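Local coordinates for D-glycerate 3-kinase (Cryptococcus neoformans var. grubii serotype A, PDB 6CKG), which probably phosphorylates D-glycerate on its 3-hydroxyl using ATP, as a P-loop kinase, at residues P102-L107 / L228-Q233. Sequence-based numbering, arbitrary orientation.
Sequences PDNPLL and LHSINQ
Ile231 on helix 225-236 packs its side chain against Leu106 and Leu107, in the loop between helices 91-100 and 118-129. Its CB does not aim straight at the loop, but the tip reaches it. A chi1 of -55° swings CG1 off toward Leu106, and a second bend (chi2 -58°) carries CD1 across to the leucines. On the way, Ile231 CG1 passes 4.0 Å from Leu106 CD1. At the tip, Ile231 CD1 sits 3.6 Å from Leu107 CD2 and also near Leu107 CG. Ile231 CD1 also lies 4.0 Å from Leu106 CB. The side chain of Leu106 crosses that of Ile231 at about a right angle, whereas Leu107 runs alongside it in the opposite sense. Ile231 also touches Phe298 of helix 281-298.

Asn104 supplies the polar part. Its chi1 of -171° sets CG anti to the backbone N, and the two ends of the amide then do different work. Asn104 OD1 accepts two weak hydrogen bonds from its own loop, one from Leu106 N at 2.9 Å and one from Leu107 N at 3.3 Å. The first closes an Asx turn. Asn104 ND2 lies 3.5 Å from Ser230 CB and donates to a water oxygen 3.0 Å away. This water also hydrogen-bonds to Ser230 OG, which has a direct bond to Ser226 O one helical turn earlier. This link rests on one of two modelled serine conformers and is less certain.

The contact thus joins the loop after helix 91-100 to helix 225-236, outside the central mixed sheet. The weak bonds to OD1, with the backbone bond from Leu107 N to Asn104 O, are consistent with holding the bend from which both leucines reach Ile231, while ND2 meets the helix by direct contact at Ser230 CB and through one water.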
loop_
_atom_site.group_PDB
_atom_site.type_symbol
_atom_site.label_atom_id
_atom_site.label_comp_id
_atom_site.label_asym_id
_atom_site.label_seq_id
_atom_site.Cartn_x
_atom_site.Cartn_y
_atom_site.Cartn_z
ATOM N N PRO A 102 17.998 0.626 -17.602
ATOM C CA PRO A 102 17.319 1.167 -18.793
ATOM C C PRO A 102 16.441 0.161 -19.516
ATOM O O PRO A 102 15.506 0.574 -20.210
ATOM C CB PRO A 102 18.482 1.620 -19.697
ATOM C CG PRO A 102 19.756 1.372 -18.902
ATOM C CD PRO A 102 19.426 0.371 -17.843
ATOM N N ASP A 103 16.711 -1.135 -19.399
ATOM C CA ASP A 103 15.889 -2.143 -20.050
ATOM C C ASP A 103 14.726 -2.619 -19.192
ATOM O O ASP A 103 14.036 -3.563 -19.589
ATOM C CB ASP A 103 16.745 -3.340 -20.459
ATOM C CG ASP A 103 17.837 -2.955 -21.422
ATOM O OD1 ASP A 103 17.508 -2.345 -22.462
ATOM O OD2 ASP A 103 19.018 -3.230 -21.125
ATOM N N ASN A 104 14.492 -2.004 -18.031
ATOM C CA ASN A 104 13.381 -2.428 -17.190
ATOM C C ASN A 104 12.251 -1.411 -17.308
ATOM O O ASN A 104 12.309 -0.345 -16.670
ATOM C CB ASN A 104 13.826 -2.584 -15.734
ATOM C CG ASN A 104 12.755 -3.232 -14.859
ATOM O OD1 ASN A 104 11.564 -2.968 -15.017
ATOM N ND2 ASN A 104 13.178 -4.098 -13.945
ATOM N N PRO A 105 11.215 -1.685 -18.095
ATOM C CA PRO A 105 10.115 -0.720 -18.230
ATOM C C PRO A 105 9.383 -0.445 -16.936
ATOM O O PRO A 105 8.780 0.627 -16.792
ATOM C CB PRO A 105 9.188 -1.394 -19.249
ATOM C CG PRO A 105 9.487 -2.856 -19.113
ATOM C CD PRO A 105 10.968 -2.917 -18.864
ATOM N N LEU A 106 9.381 -1.389 -15.994
ATOM C CA LEU A 106 8.675 -1.158 -14.742
ATOM C C LEU A 106 9.389 -0.144 -13.854
ATOM O O LEU A 106 8.736 0.501 -13.026
ATOM C CB LEU A 106 8.475 -2.494 -14.009
ATOM C CG LEU A 106 7.533 -3.434 -14.761
ATOM C CD1 LEU A 106 7.231 -4.748 -13.987
ATOM C CD2 LEU A 106 6.246 -2.668 -15.091
ATOM N N LEU A 107 10.698 0.042 -14.026
ATOM C CA LEU A 107 11.447 1.004 -13.229
ATOM C C LEU A 107 11.682 2.326 -13.955
ATOM O O LEU A 107 12.467 3.158 -13.478
ATOM C CB LEU A 107 12.777 0.395 -12.788
ATOM C CG LEU A 107 12.632 -0.873 -11.939
ATOM C CD1 LEU A 107 13.978 -1.559 -11.732
ATOM C CD2 LEU A 107 11.969 -0.533 -10.585
ATOM N N LEU A 228 10.981 -9.012 -14.207
ATOM C CA LEU A 228 10.196 -9.437 -13.048
ATOM C C LEU A 228 11.092 -9.801 -11.867
ATOM O O LEU A 228 10.759 -9.500 -10.718
ATOM C CB LEU A 228 9.284 -10.610 -13.421
ATOM C CG LEU A 228 8.257 -10.335 -14.521
ATOM C CD1 LEU A 228 7.567 -11.611 -14.968
ATOM C CD2 LEU A 228 7.237 -9.294 -14.064
ATOM N N HIS A 229 12.234 -10.443 -12.128
ATOM C CA HIS A 229 13.160 -10.781 -11.049
ATOM C C HIS A 229 13.671 -9.529 -10.342
ATOM O O HIS A 229 13.863 -9.539 -9.119
ATOM C CB HIS A 229 14.334 -11.594 -11.600
ATOM C CG HIS A 229 14.057 -13.068 -11.749
ATOM N ND1 HIS A 229 13.715 -13.875 -10.687
ATOM C CD2 HIS A 229 14.134 -13.885 -12.830
ATOM C CE1 HIS A 229 13.564 -15.121 -11.108
ATOM N NE2 HIS A 229 13.815 -15.155 -12.407
ATOM N N SER A 230 13.922 -8.449 -11.107
ATOM C CA SER A 230 14.379 -7.190 -10.516
ATOM C C SER A 230 13.354 -6.628 -9.535
ATOM O O SER A 230 13.703 -6.215 -8.426
ATOM C CB SER A 230 14.678 -6.167 -11.613
ATOM O OG SER A 230 15.700 -6.632 -12.476
ATOM N N ILE A 231 12.081 -6.584 -9.936
ATOM C CA ILE A 231 11.058 -6.099 -9.007
ATOM C C ILE A 231 10.998 -6.990 -7.768
ATOM O O ILE A 231 10.881 -6.502 -6.633
ATOM C CB ILE A 231 9.691 -6.015 -9.707
ATOM C CG1 ILE A 231 9.786 -5.151 -10.967
ATOM C CG2 ILE A 231 8.619 -5.485 -8.733
ATOM C CD1 ILE A 231 10.282 -3.718 -10.698
ATOM N N ASN A 232 11.081 -8.308 -7.971
ATOM C CA ASN A 232 11.094 -9.267 -6.863
ATOM C C ASN A 232 12.236 -8.974 -5.897
ATOM O O ASN A 232 12.045 -8.955 -4.675
ATOM C CB ASN A 232 11.227 -10.692 -7.426
ATOM C CG ASN A 232 11.046 -11.781 -6.372
ATOM O OD1 ASN A 232 10.131 -11.720 -5.563
ATOM N ND2 ASN A 232 11.922 -12.791 -6.388
ATOM N N GLN A 233 13.446 -8.786 -6.431
ATOM C CA GLN A 233 14.602 -8.483 -5.597
ATOM C C GLN A 233 14.431 -7.153 -4.876
ATOM O O GLN A 233 14.840 -7.006 -3.716
ATOM C CB GLN A 233 15.862 -8.448 -6.459
ATOM C CG GLN A 233 17.140 -8.611 -5.668
ATOM C CD GLN A 233 17.292 -10.020 -5.140
ATOM O OE1 GLN A 233 16.848 -10.974 -5.779
ATOM N NE2 GLN A 233 17.900 -10.161 -3.966
HETATM O O HOH W 1 16.043 -4.891 -14.363
#